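Tail spike protein gp49 (Pseudomonas phage LKA1, PDB 4RU4) forms the trimeric tailspike of the phage and, as an O-specific polysaccharide lyase, probably cleaves the surface polysaccharide of its Pseudomonas host during entry. Local coordinates at residues E172-S177 against T182-L187; A565-T568 against A573-G576; L318-D321 against G325-C328. All blocks are in the same frame, centred on the assembly; numbering follows the deposited sequence.

Contact 1 of 3, residues E172-S177 against T182-L187; sequences EVRAVS and TIRSAL. With EDO (1,2-ethanediol), chain H.
A classic beta bulge interrupts the hairpin of strands 168-177 and 180-183: Arg174 and Ala175 both face Thr182, and the register shifts by one between the Val173-Ile183 and Ala175-Thr182 bridges. The carbonyl of Thr182 serves both bulge residues, taking Arg174 N at 2.8 Å from Thr182 O and, by a weak bond, Ala175 N. Thr182 N returns a bond to Ala175 O, 2.9 Å away. Beyond the bulge, Arg184 N donates to Glu172 O at 2.9 Å.

The two arginines reach across the hairpin in different ways. Arg174 bends at its third torsion (chi3 85°), which folds the guanidinium back over Thr182; Thr182 CB lies against one face, off-centre, 3.3 Å from Arg174 NH2, while NH1 makes a weak bond to Ile183 O. The main charge partner of Arg174 is Asp321 of the second subunit. Arg184 instead stays extended from CG to NE and lies across the other strand, Val173 O sitting above one face of its guanidinium. In the plane of that group, NH1 meets the anti side of Glu172 OE2 at 2.8 Å in a salt bridge, although the carboxylate and guanidinium planes are turned 65° apart. A 1,2-ethanediol, probably from the crystallisation liquor, donates a hydrogen bond from O1 to the same OE2. Water 2, also at the guanidinium edge, joins Arg184 NH2 to Arg174 O.

Within this Ig-like domain, Val173 and Ile183 pack on Phe148 of strand 147-151. The polar side meets the second subunit, where Lys287 forms a salt bridge with Glu172 OE1 and Tyr289 a cation-pi contact with Arg184; strand 147-151 lies beside strand 168-177 as its antiparallel neighbour.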
ATOM      1  N   GLU B 172     -12.973 -18.479 -15.276  1.00  9.21           N
ATOM      2  CA  GLU B 172     -13.982 -17.561 -15.806  1.00  7.42           C
ATOM      3  C   GLU B 172     -13.904 -17.632 -17.339  1.00  8.76           C
ATOM      4  O   GLU B 172     -12.844 -17.394 -17.922  1.00 10.07           O
ATOM      5  CB  GLU B 172     -13.734 -16.144 -15.283  1.00  7.43           C
ATOM      6  CG  GLU B 172     -14.834 -15.143 -15.638  1.00  7.12           C
ATOM      7  CD  GLU B 172     -14.589 -13.739 -15.069  1.00 12.98           C
ATOM      8  OE1 GLU B 172     -13.917 -13.578 -13.999  1.00  9.96           O
ATOM      9  OE2 GLU B 172     -15.085 -12.787 -15.715  1.00 12.26           O
ATOM     10  N   VAL B 173     -15.012 -17.989 -17.976  1.00  7.84           N
ATOM     11  CA  VAL B 173     -15.010 -18.267 -19.422  1.00 10.72           C
ATOM     12  C   VAL B 173     -14.735 -17.016 -20.273  1.00 12.02           C
ATOM     13  O   VAL B 173     -15.368 -15.964 -20.091  1.00 11.25           O
ATOM     14  CB  VAL B 173     -16.341 -18.993 -19.862  1.00  7.26           C
ATOM     15  CG1 VAL B 173     -16.376 -19.245 -21.385  1.00  8.27           C
ATOM     16  CG2 VAL B 173     -16.497 -20.333 -19.112  1.00  7.33           C
ATOM     17  N   ARG B 174     -13.780 -17.136 -21.195  1.00 10.85           N
ATOM     18  CA  ARG B 174     -13.524 -16.096 -22.165  1.00 10.15           C
ATOM     19  C   ARG B 174     -14.335 -16.305 -23.438  1.00 13.06           C
ATOM     20  O   ARG B 174     -14.991 -15.382 -23.918  1.00 15.27           O
ATOM     21  CB  ARG B 174     -12.040 -16.056 -22.546  1.00 10.42           C
ATOM     22  CG  ARG B 174     -11.701 -14.841 -23.377  1.00 13.91           C
ATOM     23  CD  ARG B 174     -10.199 -14.721 -23.588  1.00 15.75           C
ATOM     24  NE  ARG B 174      -9.734 -15.516 -24.710  1.00 15.59           N
ATOM     25  CZ  ARG B 174      -8.746 -16.406 -24.655  1.00 17.61           C
ATOM     26  NH1 ARG B 174      -8.097 -16.658 -23.507  1.00 18.84           N
ATOM     27  NH2 ARG B 174      -8.410 -17.056 -25.765  1.00 12.69           N
ATOM     28  N   ALA B 175     -14.243 -17.503 -24.013  1.00 12.61           N
ATOM     29  CA  ALA B 175     -15.002 -17.815 -25.220  1.00 15.02           C
ATOM     30  C   ALA B 175     -15.145 -19.324 -25.335  1.00 15.80           C
ATOM     31  O   ALA B 175     -14.436 -20.074 -24.678  1.00  9.70           O
ATOM     32  CB  ALA B 175     -14.322 -17.245 -26.467  1.00 15.41           C
ATOM     33  N   VAL B 176     -16.100 -19.750 -26.152  1.00 15.16           N
ATOM     34  CA  VAL B 176     -16.370 -21.169 -26.355  1.00 16.55           C
ATOM     35  C   VAL B 176     -16.395 -21.388 -27.865  1.00 16.80           C
ATOM     36  O   VAL B 176     -17.060 -20.647 -28.596  1.00 20.00           O
ATOM     37  CB  VAL B 176     -17.759 -21.550 -25.793  1.00 16.96           C
ATOM     38  CG1 VAL B 176     -18.017 -23.056 -25.930  1.00 17.94           C
ATOM     39  CG2 VAL B 176     -17.896 -21.090 -24.340  1.00 18.14           C
ATOM     40  N   SER B 177     -15.664 -22.381 -28.334  1.00 16.27           N
ATOM     41  CA  SER B 177     -15.742 -22.744 -29.734  1.00 18.35           C
ATOM     42  C   SER B 177     -15.760 -24.253 -29.789  1.00 15.90           C
ATOM     43  O   SER B 177     -14.766 -24.886 -29.455  1.00 14.96           O
ATOM     44  CB  SER B 177     -14.521 -22.223 -30.488  1.00 22.06           C
ATOM     45  OG  SER B 177     -14.655 -22.513 -31.870  1.00 24.55           O
ATOM     46  N   THR B 182     -11.932 -21.254 -23.737  1.00 13.59           N
ATOM     47  CA  THR B 182     -10.791 -20.458 -23.321  1.00  9.17           C
ATOM     48  C   THR B 182     -11.197 -19.672 -22.071  1.00  9.11           C
ATOM     49  O   THR B 182     -12.375 -19.408 -21.850  1.00 10.74           O
ATOM     50  CB  THR B 182     -10.270 -19.507 -24.445  1.00 12.55           C
ATOM     51  OG1 THR B 182     -11.342 -18.693 -24.955  1.00 10.58           O
ATOM     52  CG2 THR B 182      -9.639 -20.316 -25.613  1.00 13.85           C
ATOM     53  N   ILE B 183     -10.224 -19.302 -21.250  1.00  7.07           N
ATOM     54  CA  ILE B 183     -10.552 -18.699 -19.959  1.00 10.19           C
ATOM     55  C   ILE B 183      -9.808 -17.387 -19.793  1.00  8.05           C
ATOM     56  O   ILE B 183      -8.833 -17.112 -20.527  1.00  7.57           O
ATOM     57  CB  ILE B 183     -10.233 -19.662 -18.797  1.00 10.99           C
ATOM     58  CG1 ILE B 183      -8.723 -19.984 -18.755  1.00 11.15           C
ATOM     59  CG2 ILE B 183     -11.097 -20.931 -18.920  1.00  7.20           C
ATOM     60  CD1 ILE B 183      -8.337 -21.097 -17.784  1.00  8.70           C
ATOM     61  N   ARG B 184     -10.271 -16.572 -18.850  1.00  6.56           N
ATOM     62  CA  ARG B 184      -9.784 -15.206 -18.739  1.00  6.16           C
ATOM     63  C   ARG B 184      -8.467 -14.996 -17.957  1.00  9.52           C
ATOM     64  O   ARG B 184      -7.836 -13.957 -18.110  1.00 10.85           O
ATOM     65  CB  ARG B 184     -10.898 -14.293 -18.204  1.00  8.71           C
ATOM     66  CG  ARG B 184     -12.076 -14.183 -19.169  1.00  9.99           C
ATOM     67  CD  ARG B 184     -13.238 -13.363 -18.607  1.00  8.89           C
ATOM     68  NE  ARG B 184     -14.128 -13.016 -19.723  1.00 11.77           N
ATOM     69  CZ  ARG B 184     -15.332 -12.480 -19.565  1.00 11.86           C
ATOM     70  NH1 ARG B 184     -15.773 -12.241 -18.351  1.00 10.51           N
ATOM     71  NH2 ARG B 184     -16.086 -12.172 -20.609  1.00 10.27           N
ATOM     72  N   SER B 185      -8.059 -15.954 -17.127  1.00  9.06           N
ATOM     73  CA  SER B 185      -6.734 -15.874 -16.504  1.00  5.72           C
ATOM     74  C   SER B 185      -6.071 -17.247 -16.451  1.00  6.36           C
ATOM     75  O   SER B 185      -6.747 -18.264 -16.448  1.00  9.31           O
ATOM     76  CB  SER B 185      -6.776 -15.218 -15.107  1.00  5.45           C
ATOM     77  OG  SER B 185      -7.818 -15.768 -14.305  1.00  6.79           O
ATOM     78  N   ALA B 186      -4.747 -17.266 -16.406  1.00  9.39           N
ATOM     79  CA  ALA B 186      -3.987 -18.531 -16.469  1.00 12.20           C
ATOM     80  C   ALA B 186      -4.247 -19.437 -15.255  1.00  8.54           C
ATOM     81  O   ALA B 186      -4.369 -18.970 -14.124  1.00  6.24           O
ATOM     82  CB  ALA B 186      -2.506 -18.221 -16.600  1.00 11.64           C
ATOM     83  N   LEU B 187      -4.337 -20.742 -15.501  1.00 11.39           N
ATOM     84  CA  LEU B 187      -4.478 -21.711 -14.415  1.00 11.08           C
ATOM     85  C   LEU B 187      -3.307 -21.644 -13.435  1.00 11.58           C
ATOM     86  O   LEU B 187      -2.151 -21.556 -13.856  1.00  8.97           O
ATOM     87  CB  LEU B 187      -4.573 -23.133 -14.978  1.00  9.95           C
ATOM     88  CG  LEU B 187      -5.829 -23.536 -15.778  1.00  9.10           C
ATOM     89  CD1 LEU B 187      -5.654 -24.957 -16.270  1.00  7.70           C
ATOM     90  CD2 LEU B 187      -7.153 -23.417 -14.959  1.00  7.35           C
TER
HETATM   91  C1  EDO H 802     -15.280  -9.468 -15.306  1.00 13.18           C
HETATM   92  O1  EDO H 802     -14.276 -10.301 -14.715  1.00 10.21           O
HETATM   93  C2  EDO H 802     -15.883  -8.555 -14.252  1.00 13.49           C
HETATM   94  O2  EDO H 802     -16.667  -9.375 -13.363  1.00 17.43           O
HETATM   95  O   HOH W   1     -10.286 -17.638 -15.518  1.00  7.92           O
HETATM   96  O   HOH W   2     -14.581 -12.831 -22.936  1.00 13.35           O
HETATM   97  O   HOH W   3     -10.950 -17.828 -27.681  1.00 32.00           O

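Contact 2 of 3, residues A565-T568 against A573-G576; sequences ANPT and ATLG
Ala565 and Leu575 form an antiparallel non-hydrogen-bonded pair, CA to CA 4.4 Å, and Thr568 and Ala573 form another; three steps on one strand match two on the other, so the hairpin carries a beta bulge. The extra residue falls where the chain turns a corner at Asn566 and Pro567, joined by a cis peptide bond. Thr574 bonds to both sides of this corner: Asn566 N donates to Thr574 O at 2.8 Å, and Thr574 N donates to Pro567 O at 2.9 Å with an angle of 166° at the hydrogen. CA-H...O contacts flank them, from Ala565 CA to Thr574 O (3.2 Å) and from Ala573 CA to Pro567 O.

Ala565, Thr568, Ala573 and Leu575 share one face. There Ala573 CB lies 3.9 Å from Thr568 CG2 and 4.2 Å from Ala565 CB. With OG1 beside its own backbone N (chi1 -63°), Thr574 brings this hydroxyl oxygen to 3.8 Å from Pro567 CD, while its CB rests near Asn566 O.

The polar ends of Asn566 and Thr568 bond to Ser554 and Asp552 of the second subunit, respectively. In the C-terminal Ig-like domain, strand 572-578 runs between strands 562-568 and 529-535, and Leu575 reaches Val548, Leu593 and Trp595 on strands 545-551 and 590-600.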
ATOM      1  N   ALA B 565      45.720 -10.244   9.034  1.00  8.62           N
ATOM      2  CA  ALA B 565      44.989 -10.601  10.247  1.00 10.17           C
ATOM      3  C   ALA B 565      45.333 -12.056  10.572  1.00 10.06           C
ATOM      4  O   ALA B 565      45.188 -12.936   9.727  1.00 10.43           O
ATOM      5  CB  ALA B 565      43.504 -10.463  10.037  1.00  7.04           C
ATOM      6  N   ASN B 566      45.770 -12.316  11.788  1.00  9.13           N
ATOM      7  CA  ASN B 566      46.111 -13.687  12.164  1.00 11.94           C
ATOM      8  C   ASN B 566      46.058 -13.814  13.661  1.00  8.31           C
ATOM      9  O   ASN B 566      46.863 -13.181  14.315  1.00  8.89           O
ATOM     10  CB  ASN B 566      47.540 -14.048  11.707  1.00  8.75           C
ATOM     11  CG  ASN B 566      47.879 -15.516  11.983  1.00 10.38           C
ATOM     12  OD1 ASN B 566      46.975 -16.350  12.133  1.00  9.93           O
ATOM     13  ND2 ASN B 566      49.166 -15.849  12.018  1.00  8.38           N
ATOM     14  N   PRO B 567      45.105 -14.606  14.204  1.00  8.05           N
ATOM     15  CA  PRO B 567      44.100 -15.354  13.417  1.00 10.34           C
ATOM     16  C   PRO B 567      42.854 -14.531  13.065  1.00 13.61           C
ATOM     17  O   PRO B 567      42.785 -13.342  13.436  1.00 11.41           O
ATOM     18  CB  PRO B 567      43.665 -16.451  14.377  1.00 12.57           C
ATOM     19  CG  PRO B 567      43.749 -15.758  15.756  1.00 14.69           C
ATOM     20  CD  PRO B 567      45.016 -14.916  15.652  1.00 10.01           C
ATOM     21  N   THR B 568      41.916 -15.167  12.347  1.00  8.71           N
ATOM     22  CA  THR B 568      40.564 -14.670  12.162  1.00  9.74           C
ATOM     23  C   THR B 568      39.637 -15.780  12.619  1.00 13.98           C
ATOM     24  O   THR B 568      40.019 -16.958  12.651  1.00 11.05           O
ATOM     25  CB  THR B 568      40.220 -14.295  10.677  1.00  9.23           C
ATOM     26  OG1 THR B 568      40.313 -15.456   9.849  1.00 10.40           O
ATOM     27  CG2 THR B 568      41.178 -13.212  10.115  1.00  9.20           C
ATOM     28  N   ALA B 573      39.268 -10.933  15.024  1.00  6.93           N
ATOM     29  CA  ALA B 573      40.521 -11.098  14.292  1.00  7.01           C
ATOM     30  C   ALA B 573      41.642 -10.394  15.047  1.00 12.90           C
ATOM     31  O   ALA B 573      41.399  -9.423  15.782  1.00 11.56           O
ATOM     32  CB  ALA B 573      40.405 -10.515  12.883  1.00  6.90           C
ATOM     33  N   THR B 574      42.863 -10.875  14.867  1.00  9.24           N
ATOM     34  CA  THR B 574      44.022 -10.153  15.375  1.00 10.88           C
ATOM     35  C   THR B 574      44.732  -9.427  14.239  1.00 10.79           C
ATOM     36  O   THR B 574      45.387 -10.043  13.395  1.00  9.15           O
ATOM     37  CB  THR B 574      44.971 -11.068  16.128  1.00 10.52           C
ATOM     38  OG1 THR B 574      44.289 -11.576  17.269  1.00 11.23           O
ATOM     39  CG2 THR B 574      46.198 -10.290  16.601  1.00 12.28           C
ATOM     40  N   LEU B 575      44.566  -8.108  14.200  1.00  8.88           N
ATOM     41  CA  LEU B 575      45.141  -7.314  13.134  1.00 10.70           C
ATOM     42  C   LEU B 575      46.643  -7.299  13.356  1.00  9.77           C
ATOM     43  O   LEU B 575      47.105  -7.328  14.503  1.00  9.99           O
ATOM     44  CB  LEU B 575      44.596  -5.890  13.206  1.00 11.79           C
ATOM     45  CG  LEU B 575      43.079  -5.730  13.151  1.00 12.75           C
ATOM     46  CD1 LEU B 575      42.729  -4.223  13.101  1.00 11.52           C
ATOM     47  CD2 LEU B 575      42.493  -6.469  11.950  1.00 10.33           C
ATOM     48  N   GLY B 576      47.411  -7.257  12.276  1.00  7.96           N
ATOM     49  CA  GLY B 576      48.854  -7.248  12.405  1.00  7.96           C
ATOM     50  C   GLY B 576      49.564  -6.419  11.362  1.00  7.65           C
ATOM     51  O   GLY B 576      49.099  -6.316  10.232  1.00  9.51           O
TER

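Contact 3 of 3, residues L318-D321 against G325-C328; sequences LRND and GTHC
Asn320 points its CB toward residues 325-328, and this methylene packs against Cys328, with CB and SG of the cysteine each 3.9 Å from Asn320 CB. One atom further, Asn320 CG approaches Cys328 CB at 3.7 Å. A first torsion of 81° sets CG between the backbone N and the carbonyl carbon and holds the amide over the cysteine. Of its two ends, OD1 comes near Cys328 CB alone, whereas ND2 passes Cys328 CA and finishes 3.1 Å from Thr326 O, to which it donates a hydrogen bond. The acceptor lies close to the amide plane of Asn320, yet the nitrogen stands above the carbonyl plane of Thr326, 52° out. ND2 has a second acceptor, Arg292 O, in the loop after strand 287-290, so the one amide nitrogen links two loops.

Strand 317-320 is a parallel strand of the pectin lyase-like domain, a right-handed beta-helix in this family, lying between strands 287-290 and 344-345. Residues 325-328 belong to the loop that leaves it toward strand 335-336 and double back with an end-to-end direction 163° from that of 318-321, without regular beta pairing.

Cys328 lies against the strand. Its SG, anti to the backbone N, extends over the strand to 3.5 Å from Arg319 C and 3.7 Å from Leu318 CB. The Arg319 side chain starts away from the loop and pairs with Asp280 of the third subunit, while His327, its CB also directed away from the strand, stacks its ring on that of His293 and bonds to Asp330 through NE2.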
ATOM      1  N   LEU B 318      -8.344  -5.580  12.815  1.00  5.00           N
ATOM      2  CA  LEU B 318      -8.694  -6.907  13.288  1.00  7.20           C
ATOM      3  C   LEU B 318      -8.209  -7.069  14.734  1.00  5.16           C
ATOM      4  O   LEU B 318      -7.086  -6.646  15.070  1.00  9.13           O
ATOM      5  CB  LEU B 318      -8.038  -7.995  12.402  1.00  6.56           C
ATOM      6  CG  LEU B 318      -8.180  -7.826  10.872  1.00 10.71           C
ATOM      7  CD1 LEU B 318      -7.526  -9.048  10.173  1.00 15.66           C
ATOM      8  CD2 LEU B 318      -9.625  -7.729  10.476  1.00 14.56           C
ATOM      9  N   ARG B 319      -9.046  -7.677  15.561  1.00  5.27           N
ATOM     10  CA  ARG B 319      -8.717  -8.028  16.953  1.00  5.35           C
ATOM     11  C   ARG B 319      -9.196  -9.437  17.271  1.00  7.65           C
ATOM     12  O   ARG B 319     -10.194  -9.910  16.706  1.00  7.63           O
ATOM     13  CB  ARG B 319      -9.376  -7.054  17.934  1.00  5.36           C
ATOM     14  CG  ARG B 319      -8.870  -5.605  17.843  1.00  5.25           C
ATOM     15  CD  ARG B 319      -9.712  -4.679  18.782  1.00  8.90           C
ATOM     16  NE  ARG B 319      -9.128  -3.334  18.892  1.00  6.99           N
ATOM     17  CZ  ARG B 319      -9.410  -2.315  18.082  1.00  6.80           C
ATOM     18  NH1 ARG B 319     -10.264  -2.462  17.066  1.00  5.88           N
ATOM     19  NH2 ARG B 319      -8.819  -1.135  18.273  1.00  5.61           N
ATOM     20  N   ASN B 320      -8.466 -10.124  18.153  1.00  6.52           N
ATOM     21  CA  ASN B 320      -8.901 -11.416  18.649  1.00  8.07           C
ATOM     22  C   ASN B 320      -8.743 -11.476  20.172  1.00  6.03           C
ATOM     23  O   ASN B 320      -8.354 -10.485  20.796  1.00  7.17           O
ATOM     24  CB  ASN B 320      -8.211 -12.601  17.916  1.00  5.73           C
ATOM     25  CG  ASN B 320      -6.791 -12.908  18.443  1.00  5.72           C
ATOM     26  OD1 ASN B 320      -6.156 -12.079  19.112  1.00  7.45           O
ATOM     27  ND2 ASN B 320      -6.297 -14.112  18.140  1.00  5.79           N
ATOM     28  N   ASP B 321      -9.074 -12.620  20.760  1.00  7.66           N
ATOM     29  CA  ASP B 321      -8.867 -12.850  22.181  1.00  7.60           C
ATOM     30  C   ASP B 321      -7.413 -13.283  22.344  1.00 10.37           C
ATOM     31  O   ASP B 321      -7.031 -14.389  21.947  1.00  8.77           O
ATOM     32  CB  ASP B 321      -9.801 -13.984  22.638  1.00  9.71           C
ATOM     33  CG  ASP B 321      -9.649 -14.334  24.120  1.00 10.97           C
ATOM     34  OD1 ASP B 321      -8.726 -13.831  24.785  1.00 10.14           O
ATOM     35  OD2 ASP B 321     -10.466 -15.137  24.627  1.00  8.46           O
ATOM     36  N   GLY B 325      -4.335 -17.733  22.450  1.00  8.65           N
ATOM     37  CA  GLY B 325      -3.017 -18.220  22.108  1.00 12.61           C
ATOM     38  C   GLY B 325      -2.782 -18.372  20.608  1.00 14.12           C
ATOM     39  O   GLY B 325      -1.736 -18.867  20.209  1.00 17.59           O
ATOM     40  N   THR B 326      -3.727 -17.936  19.775  1.00  8.64           N
ATOM     41  CA  THR B 326      -3.553 -18.095  18.326  1.00  6.06           C
ATOM     42  C   THR B 326      -3.437 -16.751  17.587  1.00  5.89           C
ATOM     43  O   THR B 326      -3.672 -15.689  18.158  1.00  6.69           O
ATOM     44  CB  THR B 326      -4.667 -18.990  17.716  1.00  6.17           C
ATOM     45  OG1 THR B 326      -4.335 -19.348  16.373  1.00  7.90           O
ATOM     46  CG2 THR B 326      -6.042 -18.297  17.744  1.00  6.16           C
ATOM     47  N   HIS B 327      -3.083 -16.813  16.306  1.00  5.83           N
ATOM     48  CA  HIS B 327      -2.953 -15.621  15.503  1.00  5.68           C
ATOM     49  C   HIS B 327      -4.321 -15.061  15.166  1.00  9.85           C
ATOM     50  O   HIS B 327      -5.293 -15.815  14.943  1.00  8.74           O
ATOM     51  CB  HIS B 327      -2.204 -15.964  14.207  1.00  5.64           C
ATOM     52  CG  HIS B 327      -2.807 -17.113  13.459  1.00 11.22           C
ATOM     53  ND1 HIS B 327      -2.441 -18.424  13.680  1.00 13.44           N
ATOM     54  CD2 HIS B 327      -3.765 -17.148  12.503  1.00  8.88           C
ATOM     55  CE1 HIS B 327      -3.141 -19.217  12.886  1.00 11.76           C
ATOM     56  NE2 HIS B 327      -3.944 -18.464  12.151  1.00 10.87           N
ATOM     57  N   CYS B 328      -4.383 -13.736  15.108  1.00  8.39           N
ATOM     58  CA  CYS B 328      -5.620 -13.021  14.802  1.00  6.64           C
ATOM     59  C   CYS B 328      -5.942 -13.036  13.294  1.00  8.19           C
ATOM     60  O   CYS B 328      -7.090 -13.260  12.902  1.00  8.75           O
ATOM     61  CB  CYS B 328      -5.505 -11.579  15.285  1.00  5.42           C
ATOM     62  SG  CYS B 328      -6.929 -10.526  14.816  1.00  8.72           S
TER

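From the N terminus the chain first closes contact 1, where four residues separate the two strands of a hairpin in the Ig-like domain of 113-201. Contact 3 follows in the pectin lyase-like range, tying a beta-helix strand across three residues to the loop that leaves it. Contact 2 comes last, again spanning four, and joins the two strands of a hairpin in the C-terminal Ig-like domain. All three are local and in series; none nests within or crosses another. Within one chain they do not touch, the centres of contacts 1 and 2 lying about 65 Å apart. Between subunits, however, contact 1 of one subunit meets contact 3 of a neighbouring subunit through a salt bridge.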